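Side-chain contacts in fructosyl amine: oxygen oxidoreductase (Aspergillus fumigatus, PDB 3DJE), which oxidatively deglycates fructosyl amino acids, using bound flavin-adenine dinucleotide as its cofactor and molecular oxygen as the electron acceptor: residues A[25-30]-A[84-89]; A[144-149]-A[314-319]; A[225-230]-A[358-363]. One frame throughout, in Å; residues are numbered along the deposited sequence.

Contact 1 of 3, residues A[25-30]-A[84-89]; sequences LARRGY and DPLFKP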
loop_
_atom_site.group_PDB
_atom_site.type_symbol
_atom_site.label_atom_id
_atom_site.label_comp_id
_atom_site.label_asym_id
_atom_site.label_seq_id
_atom_site.Cartn_x
_atom_site.Cartn_y
_atom_site.Cartn_z
ATOM N N LEU A 25 0.629 1.183 20.064
ATOM C CA LEU A 25 -0.099 1.499 21.300
ATOM C C LEU A 25 0.298 0.498 22.382
ATOM O O LEU A 25 0.584 0.895 23.526
ATOM C CB LEU A 25 -1.616 1.455 21.091
ATOM C CG LEU A 25 -2.218 2.661 20.375
ATOM C CD1 LEU A 25 -3.653 2.347 19.939
ATOM C CD2 LEU A 25 -2.201 3.952 21.207
ATOM N N ALA A 26 0.299 -0.791 22.027
ATOM C CA ALA A 26 0.635 -1.859 22.970
ATOM C C ALA A 26 2.067 -1.682 23.471
ATOM O O ALA A 26 2.324 -1.786 24.679
ATOM C CB ALA A 26 0.469 -3.231 22.324
ATOM N N ARG A 27 2.991 -1.383 22.562
ATOM C CA ARG A 27 4.401 -1.171 22.981
ATOM C C ARG A 27 4.565 0.016 23.909
ATOM O O ARG A 27 5.469 0.031 24.756
ATOM C CB ARG A 27 5.327 -1.024 21.774
ATOM C CG ARG A 27 5.496 -2.314 21.015
ATOM C CD ARG A 27 6.442 -2.078 19.845
ATOM N NE ARG A 27 6.827 -3.325 19.207
ATOM C CZ ARG A 27 7.659 -3.400 18.167
ATOM N NH1 ARG A 27 8.185 -2.289 17.658
ATOM N NH2 ARG A 27 7.968 -4.582 17.646
ATOM N N ARG A 28 3.695 1.006 23.754
ATOM C CA ARG A 28 3.788 2.230 24.530
ATOM C C ARG A 28 2.982 2.165 25.830
ATOM O O ARG A 28 2.882 3.156 26.554
ATOM C CB ARG A 28 3.470 3.447 23.654
ATOM C CG ARG A 28 4.594 3.662 22.632
ATOM C CD ARG A 28 4.211 4.538 21.453
ATOM N NE ARG A 28 3.978 5.928 21.821
ATOM C CZ ARG A 28 4.103 6.954 20.982
ATOM N NH1 ARG A 28 4.490 6.756 19.730
ATOM N NH2 ARG A 28 3.853 8.178 21.399
ATOM N N GLY A 29 2.453 0.980 26.122
ATOM C CA GLY A 29 1.878 0.694 27.437
ATOM C C GLY A 29 0.372 0.698 27.528
ATOM O O GLY A 29 -0.175 0.416 28.601
ATOM N N TYR A 30 -0.313 1.018 26.431
ATOM C CA TYR A 30 -1.785 1.047 26.470
ATOM C C TYR A 30 -2.356 -0.354 26.593
ATOM O O TYR A 30 -1.889 -1.274 25.918
ATOM C CB TYR A 30 -2.344 1.781 25.260
ATOM C CG TYR A 30 -2.019 3.258 25.260
ATOM C CD1 TYR A 30 -2.870 4.174 25.896
ATOM C CD2 TYR A 30 -0.866 3.746 24.651
ATOM C CE1 TYR A 30 -2.591 5.532 25.895
ATOM C CE2 TYR A 30 -0.578 5.117 24.639
ATOM C CZ TYR A 30 -1.445 6.007 25.273
ATOM O OH TYR A 30 -1.157 7.363 25.291
ATOM N N ASP A 84 14.339 -4.255 13.958
ATOM C CA ASP A 84 13.284 -4.715 14.872
ATOM C C ASP A 84 13.127 -6.218 14.670
ATOM O O ASP A 84 12.759 -6.646 13.578
ATOM C CB ASP A 84 11.965 -3.993 14.557
ATOM C CG ASP A 84 10.834 -4.342 15.524
ATOM O OD1 ASP A 84 10.885 -5.394 16.203
ATOM O OD2 ASP A 84 9.871 -3.543 15.571
ATOM N N PRO A 85 13.415 -7.035 15.703
ATOM C CA PRO A 85 13.348 -8.500 15.556
ATOM C C PRO A 85 11.995 -9.003 15.050
ATOM O O PRO A 85 11.924 -10.076 14.438
ATOM C CB PRO A 85 13.607 -9.017 16.977
ATOM C CG PRO A 85 14.280 -7.912 17.669
ATOM C CD PRO A 85 13.809 -6.634 17.067
ATOM N N LEU A 86 10.930 -8.237 15.291
ATOM C CA LEU A 86 9.609 -8.653 14.856
ATOM C C LEU A 86 9.467 -8.564 13.338
ATOM O O LEU A 86 8.728 -9.351 12.738
ATOM C CB LEU A 86 8.522 -7.796 15.511
ATOM C CG LEU A 86 7.076 -8.240 15.283
ATOM C CD1 LEU A 86 6.797 -9.547 15.997
ATOM C CD2 LEU A 86 6.173 -7.133 15.794
ATOM N N PHE A 87 10.174 -7.610 12.717
ATOM C CA PHE A 87 9.997 -7.354 11.274
ATOM C C PHE A 87 11.147 -7.851 10.412
ATOM O O PHE A 87 10.952 -8.146 9.235
ATOM C CB PHE A 87 9.746 -5.861 11.017
ATOM C CG PHE A 87 8.438 -5.397 11.572
ATOM C CD1 PHE A 87 7.245 -5.767 10.951
ATOM C CD2 PHE A 87 8.379 -4.639 12.740
ATOM C CE1 PHE A 87 6.005 -5.373 11.474
ATOM C CE2 PHE A 87 7.148 -4.249 13.267
ATOM C CZ PHE A 87 5.955 -4.615 12.629
ATOM N N LYS A 88 12.336 -7.948 11.002
ATOM C CA LYS A 88 13.506 -8.452 10.264
ATOM C C LYS A 88 13.261 -9.753 9.467
ATOM O O LYS A 88 13.758 -9.891 8.342
ATOM C CB LYS A 88 14.688 -8.657 11.211
ATOM C CG LYS A 88 15.292 -7.375 11.694
ATOM C CD LYS A 88 16.393 -7.637 12.726
ATOM C CE LYS A 88 17.443 -8.608 12.190
ATOM N NZ LYS A 88 18.137 -8.111 10.960
ATOM N N PRO A 89 12.508 -10.720 10.032
ATOM C CA PRO A 89 12.356 -11.995 9.313
ATOM C C PRO A 89 11.727 -11.884 7.923
ATOM O O PRO A 89 11.850 -12.825 7.128
ATOM C CB PRO A 89 11.400 -12.792 10.213
ATOM C CG PRO A 89 11.632 -12.237 11.606
ATOM C CD PRO A 89 11.847 -10.753 11.356
#

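Contact 2 of 3, residues A[144-149]-A[314-319]; sequences PGWKGY and RALLKE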
loop_
_atom_site.group_PDB
_atom_site.type_symbol
_atom_site.label_atom_id
_atom_site.label_comp_id
_atom_site.label_asym_id
_atom_site.label_seq_id
_atom_site.Cartn_x
_atom_site.Cartn_y
_atom_site.Cartn_z
ATOM N N PRO A 144 12.842 -3.530 -24.433
ATOM C CA PRO A 144 12.953 -2.510 -25.481
ATOM C C PRO A 144 12.809 -1.088 -24.947
ATOM O O PRO A 144 11.780 -0.730 -24.367
ATOM C CB PRO A 144 11.809 -2.852 -26.444
ATOM C CG PRO A 144 10.833 -3.630 -25.633
ATOM C CD PRO A 144 11.633 -4.359 -24.581
ATOM N N GLY A 145 13.858 -0.295 -25.132
ATOM C CA GLY A 145 13.880 1.084 -24.672
ATOM C C GLY A 145 14.018 1.277 -23.165
ATOM O O GLY A 145 13.997 2.412 -22.695
ATOM N N TRP A 146 14.139 0.190 -22.398
ATOM C CA TRP A 146 14.293 0.326 -20.937
ATOM C C TRP A 146 15.621 0.989 -20.601
ATOM O O TRP A 146 16.660 0.629 -21.157
ATOM C CB TRP A 146 14.256 -1.035 -20.241
ATOM C CG TRP A 146 12.927 -1.708 -20.164
ATOM C CD1 TRP A 146 11.979 -1.809 -21.154
ATOM C CD2 TRP A 146 12.417 -2.441 -19.047
ATOM N NE1 TRP A 146 10.906 -2.549 -20.708
ATOM C CE2 TRP A 146 11.150 -2.948 -19.417
ATOM C CE3 TRP A 146 12.902 -2.704 -17.754
ATOM C CZ2 TRP A 146 10.359 -3.709 -18.539
ATOM C CZ3 TRP A 146 12.120 -3.468 -16.888
ATOM C CH2 TRP A 146 10.866 -3.954 -17.279
ATOM N N LYS A 147 15.579 1.960 -19.693
ATOM C CA LYS A 147 16.765 2.576 -19.149
ATOM C C LYS A 147 16.520 2.728 -17.665
ATOM O O LYS A 147 15.425 3.122 -17.254
ATOM C CB LYS A 147 16.979 3.963 -19.747
ATOM C CG LYS A 147 18.300 4.589 -19.343
ATOM C CD LYS A 147 18.461 6.002 -19.889
ATOM C CE LYS A 147 19.709 6.661 -19.310
ATOM N NZ LYS A 147 19.527 7.074 -17.895
ATOM N N GLY A 148 17.520 2.447 -16.851
ATOM C CA GLY A 148 17.269 2.553 -15.422
ATOM C C GLY A 148 18.478 2.465 -14.538
ATOM O O GLY A 148 19.622 2.539 -15.012
ATOM N N TYR A 149 18.200 2.296 -13.248
ATOM C CA TYR A 149 19.222 2.281 -12.207
ATOM C C TYR A 149 19.042 1.079 -11.308
ATOM O O TYR A 149 17.942 0.837 -10.799
ATOM C CB TYR A 149 19.146 3.552 -11.367
ATOM C CG TYR A 149 19.380 4.792 -12.185
ATOM C CD1 TYR A 149 20.674 5.160 -12.561
ATOM C CD2 TYR A 149 18.310 5.577 -12.616
ATOM C CE1 TYR A 149 20.895 6.301 -13.341
ATOM C CE2 TYR A 149 18.520 6.715 -13.390
ATOM C CZ TYR A 149 19.810 7.069 -13.746
ATOM O OH TYR A 149 20.000 8.205 -14.509
ATOM N N ARG A 314 0.739 -9.387 -19.656
ATOM C CA ARG A 314 1.384 -10.275 -20.628
ATOM C C ARG A 314 2.328 -9.503 -21.547
ATOM O O ARG A 314 3.352 -10.045 -21.966
ATOM C CB ARG A 314 0.347 -11.094 -21.403
ATOM C CG ARG A 314 -0.525 -11.957 -20.480
ATOM C CD ARG A 314 -1.306 -13.013 -21.222
ATOM N NE ARG A 314 -2.145 -13.804 -20.322
ATOM C CZ ARG A 314 -1.717 -14.815 -19.568
ATOM N NH1 ARG A 314 -2.579 -15.462 -18.793
ATOM N NH2 ARG A 314 -0.435 -15.180 -19.576
ATOM N N ALA A 315 2.004 -8.236 -21.820
ATOM C CA ALA A 315 2.900 -7.344 -22.572
ATOM C C ALA A 315 4.209 -7.089 -21.818
ATOM O O ALA A 315 5.298 -7.113 -22.402
ATOM C CB ALA A 315 2.203 -6.036 -22.907
ATOM N N LEU A 316 4.092 -6.832 -20.518
ATOM C CA LEU A 316 5.246 -6.675 -19.643
ATOM C C LEU A 316 6.100 -7.941 -19.647
ATOM O O LEU A 316 7.333 -7.872 -19.748
ATOM C CB LEU A 316 4.773 -6.368 -18.216
ATOM C CG LEU A 316 5.782 -6.517 -17.064
ATOM C CD1 LEU A 316 6.962 -5.551 -17.172
ATOM C CD2 LEU A 316 5.046 -6.348 -15.749
ATOM N N LEU A 317 5.449 -9.094 -19.509
ATOM C CA LEU A 317 6.178 -10.365 -19.477
ATOM C C LEU A 317 6.907 -10.605 -20.800
ATOM O O LEU A 317 8.015 -11.116 -20.818
ATOM C CB LEU A 317 5.252 -11.540 -19.165
ATOM C CG LEU A 317 4.711 -11.563 -17.732
ATOM C CD1 LEU A 317 3.603 -12.598 -17.594
ATOM C CD2 LEU A 317 5.855 -11.826 -16.736
ATOM N N LYS A 318 6.279 -10.223 -21.908
ATOM C CA LYS A 318 6.937 -10.393 -23.208
ATOM C C LYS A 318 8.275 -9.655 -23.280
ATOM O O LYS A 318 9.222 -10.148 -23.896
ATOM C CB LYS A 318 6.017 -9.957 -24.357
ATOM C CG LYS A 318 6.557 -10.293 -25.745
ATOM C CD LYS A 318 5.978 -11.596 -26.272
ATOM C CE LYS A 318 4.565 -11.416 -26.832
ATOM N NZ LYS A 318 3.559 -11.072 -25.780
ATOM N N GLU A 319 8.351 -8.491 -22.630
ATOM C CA GLU A 319 9.541 -7.644 -22.648
ATOM C C GLU A 319 10.635 -8.104 -21.687
ATOM O O GLU A 319 11.769 -7.617 -21.768
ATOM C CB GLU A 319 9.167 -6.199 -22.298
ATOM C CG GLU A 319 8.224 -5.538 -23.303
ATOM C CD GLU A 319 7.952 -4.068 -23.022
ATOM O OE1 GLU A 319 8.510 -3.489 -22.058
ATOM O OE2 GLU A 319 7.155 -3.480 -23.779
HETATM O O HOH W 1 9.013 -1.113 -24.262
#

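Contact 3 of 3, residues A[225-230]-A[358-363]; sequences LDFKNQ and LGCGAS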
loop_
_atom_site.group_PDB
_atom_site.type_symbol
_atom_site.label_atom_id
_atom_site.label_comp_id
_atom_site.label_asym_id
_atom_site.label_seq_id
_atom_site.Cartn_x
_atom_site.Cartn_y
_atom_site.Cartn_z
ATOM N N LEU A 225 -16.600 9.460 7.288
ATOM C CA LEU A 225 -16.295 10.834 7.633
ATOM C C LEU A 225 -16.258 11.659 6.354
ATOM O O LEU A 225 -15.874 11.146 5.308
ATOM C CB LEU A 225 -14.893 10.873 8.287
ATOM C CG LEU A 225 -14.326 12.160 8.875
ATOM C CD1 LEU A 225 -14.970 12.451 10.207
ATOM C CD2 LEU A 225 -12.822 12.045 9.052
ATOM N N ASP A 226 -16.605 12.940 6.460
ATOM C CA ASP A 226 -16.416 13.878 5.358
ATOM C C ASP A 226 -14.957 14.335 5.282
ATOM O O ASP A 226 -14.528 15.173 6.078
ATOM C CB ASP A 226 -17.339 15.091 5.539
ATOM C CG ASP A 226 -17.291 16.063 4.357
ATOM O OD1 ASP A 226 -16.544 15.835 3.379
ATOM O OD2 ASP A 226 -18.015 17.081 4.416
ATOM N N PHE A 227 -14.207 13.785 4.329
ATOM C CA PHE A 227 -12.812 14.166 4.168
ATOM C C PHE A 227 -12.587 15.435 3.354
ATOM O O PHE A 227 -11.441 15.780 3.042
ATOM C CB PHE A 227 -11.988 13.005 3.589
ATOM C CG PHE A 227 -11.608 11.975 4.611
ATOM C CD1 PHE A 227 -12.463 10.913 4.900
ATOM C CD2 PHE A 227 -10.403 12.078 5.297
ATOM C CE1 PHE A 227 -12.108 9.951 5.854
ATOM C CE2 PHE A 227 -10.032 11.114 6.256
ATOM C CZ PHE A 227 -10.893 10.065 6.541
ATOM N N LYS A 228 -13.667 16.125 2.979
ATOM C CA LYS A 228 -13.520 17.344 2.177
ATOM C C LYS A 228 -12.664 17.117 0.908
ATOM O O LYS A 228 -11.764 17.905 0.599
ATOM C CB LYS A 228 -12.931 18.478 3.034
ATOM C CG LYS A 228 -13.606 18.687 4.392
ATOM C CD LYS A 228 -15.053 19.120 4.237
ATOM C CE LYS A 228 -15.694 19.390 5.585
ATOM N NZ LYS A 228 -17.165 19.564 5.455
ATOM N N ASN A 229 -12.939 16.017 0.209
ATOM C CA ASN A 229 -12.272 15.641 -1.040
ATOM C C ASN A 229 -10.795 15.296 -0.884
ATOM O O ASN A 229 -10.084 15.187 -1.876
ATOM C CB ASN A 229 -12.481 16.698 -2.146
ATOM C CG ASN A 229 -13.955 16.920 -2.461
ATOM O OD1 ASN A 229 -14.737 15.964 -2.555
ATOM N ND2 ASN A 229 -14.343 18.181 -2.603
ATOM N N GLN A 230 -10.340 15.088 0.350
ATOM C CA GLN A 230 -8.913 14.767 0.553
ATOM C C GLN A 230 -8.504 13.367 0.094
ATOM O O GLN A 230 -7.319 13.140 -0.178
ATOM C CB GLN A 230 -8.497 14.957 2.006
ATOM C CG GLN A 230 -8.363 16.402 2.444
ATOM C CD GLN A 230 -8.098 16.495 3.922
ATOM O OE1 GLN A 230 -6.946 16.502 4.357
ATOM N NE2 GLN A 230 -9.168 16.538 4.714
ATOM N N LEU A 358 -6.958 10.462 12.628
ATOM C CA LEU A 358 -6.897 9.942 11.265
ATOM C C LEU A 358 -5.564 9.262 11.038
ATOM O O LEU A 358 -4.531 9.825 11.379
ATOM C CB LEU A 358 -7.028 11.080 10.235
ATOM C CG LEU A 358 -8.388 11.784 10.051
ATOM C CD1 LEU A 358 -9.552 10.792 10.142
ATOM C CD2 LEU A 358 -8.540 12.909 11.050
ATOM N N GLY A 359 -5.575 8.069 10.457
ATOM C CA GLY A 359 -4.337 7.462 9.999
ATOM C C GLY A 359 -4.594 6.885 8.629
ATOM O O GLY A 359 -4.885 5.700 8.493
ATOM N N CYS A 360 -4.551 7.745 7.620
ATOM C CA CYS A 360 -4.890 7.306 6.267
ATOM C C CYS A 360 -4.232 8.124 5.169
ATOM O O CYS A 360 -3.226 8.786 5.407
ATOM C CB CYS A 360 -6.396 7.223 6.062
ATOM S SG CYS A 360 -7.195 8.738 6.477
ATOM N N GLY A 361 -4.786 8.028 3.960
ATOM C CA GLY A 361 -4.172 8.621 2.777
ATOM C C GLY A 361 -2.782 8.072 2.476
ATOM O O GLY A 361 -1.884 8.811 2.097
ATOM N N ALA A 362 -2.616 6.758 2.624
ATOM C CA ALA A 362 -1.325 6.113 2.337
ATOM C C ALA A 362 -0.906 6.238 0.868
ATOM O O ALA A 362 0.257 5.981 0.524
ATOM C CB ALA A 362 -1.354 4.653 2.761
ATOM N N SER A 363 -1.846 6.627 0.005
ATOM C CA SER A 363 -1.503 7.090 -1.354
ATOM C C SER A 363 -0.725 6.052 -2.187
ATOM O O SER A 363 0.157 6.392 -3.003
ATOM C CB SER A 363 -0.774 8.442 -1.276
ATOM O OG SER A 363 -1.609 9.434 -0.682
#

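Contact 1 of 3, residues A[25-30]-A[84-89]
Arg-27, in the last turn of helix 16-27, reaches across to Asp-84 and Leu-86, in the loop that follows helix 64-83. Its backbone stays far off, the nearest CA pair being Arg-27 and Leu-86 at 12.2 Å, and the side chain spans the gap by running extended from CG to NE. There the guanidinium grips the carboxylate end-on, both terminal nitrogens converging on one oxygen: NH1 and NH2 of Arg-27 each lie 3.0 Å from Asp-84 OD2. That oxygen sits in the guanidinium plane and is met on its syn side, but the two flat groups are turned 39° apart, and the second contact of NH2, with Asp-84 OD1 at 3.4 Å, is weak. CG of Asp-84, anti to the backbone N (chi1 -176°), carries the carboxylate toward Arg-27, and the N-H of Leu-86, 3.0 Å from Asp-84 OD1 and above the carboxylate plane, then helps fix its rotation. Leu-86 adds a van der Waals contact, its CD2 against Arg-27 NH2 at 3.6 Å, while the Phe-87 ring approaches the same nitrogen obliquely and more loosely. After Arg-27 the chain turns away. Arg-28 pairs with Asp-379 and Glu-382 of the neighbouring helix 373-382, and Gly-29, with positive phi, is the C-prime residue, with Tyr-30 N bonded to Leu-25 O and Gly-29 N to Ala-26 O. The salt bridge thus joins two helix ends, a Schellman motif closing the first helix of the Rossmann-type FAD-binding fold and an Asx turn at Asp-84 following helix 64-83.

Contact 2 of 3, residues A[144-149]-A[314-319]
The loop leading into strand 147-151 passes the C-terminal part of helix 307-320, with CA atoms of Pro-144 and Glu-319 6.8 Å apart at the nearest point. Glu-319 carries most of the contact. Its CG stands anti to the carbonyl carbon (chi1 -63°) and the chain runs extended from there, which brings OE1 to the indole of Trp-146. NE1 of Trp-146 donates to OE1 of Glu-319 over 2.9 Å, a nearly straight bond (169° at the hydrogen) that lies in the indole plane and meets the oxygen nearly along its C-O axis. The carboxylate is steeply turned against the ring, the two planes being 71° apart. While OE1 meets the indole edge, OE2 takes a weak bond from a water that also donates to Pro-144 O at 2.8 Å, a bridge back to the loop. Trp-146 lies just before strand 147-151, and its ring rests on Ile-257 and Asn-259 of strand 256-259 in the same mixed sheet; this contact therefore joins helix 307-320 to the loop that enters strand 147-151 of that sheet. Phe-143 meets the same indole edge-to-face, and its backbone is hydrogen-bonded to that of Glu-319. Along the ring edge beyond NE1, Leu-316, one helical turn before Glu-319, brings CD1 to 4.1 Å from Trp-146 CZ2, with the two side chains at about a right angle. Pro-144 crosses the stem of Glu-319 in similar fashion: its CD lies 3.8 Å from Glu-319 CG, and CG of the proline is 3.9 Å from Glu-319 CD. A longer, weak ion pair links Glu-319 OE1 to Arg-262 NE.

Contact 3 of 3, residues A[225-230]-A[358-363]
Phe-227 and Leu-358 lie alongside each other, pointing opposite ways, where the type I' turn 227-230 packs on strand 356-360, a strand of the mixed, mainly parallel sheet of the Rossmann-type FAD-binding fold. Leu-358 CD1 is the meeting point: it lies 3.9 Å from Phe-227 CZ, oblique to the ring, and 3.7 Å from Leu-225 CD2. Leu-225 CD2 also sits over one face of the Phe-227 ring, offset toward its rim, so both leucine methyls lie on one side of the ring plane. From the opposite side the sulfur of Cys-360 approaches obliquely, set in the cramped rotamer between backbone N and carbonyl carbon (chi1 54°): a sulfur-aromatic contact, 4.7 Å from SG to the Phe-227 ring centroid and 59° off the normal. All four side chains are buried, and Leu-215 and Leu-346 add to the apolar surroundings of the ring. Ala-362, two residues beyond Cys-360, touches FAD. The loop holds its own shape: Asp-226 forms an Asx turn and a salt bridge with Lys-228, and Phe-227 O is gripped from opposite faces by Gln-230 N at 3.0 Å and Gln-230 NE2 at 2.9 Å.

How the contacts relate
Contact 3 is the buried one, made of leucine, phenylalanine and cysteine side chains without polar pairing between its segments, beside the FAD site. Contacts 1 and 2 are only partly buried and rely on a carboxylate: in contact 1 it pairs with an arginine, in contact 2 with an indole N-H. Contacts 1 and 3 both involve elements of the FAD-binding fold, the first helix and a sheet strand respectively, with centres 26 Å apart. Contact 2 lies on the other side of the chain's centre from both, its centre about 39 Å from that of contact 1 and 35 Å from that of contact 3, and joins a helix to the second sheet.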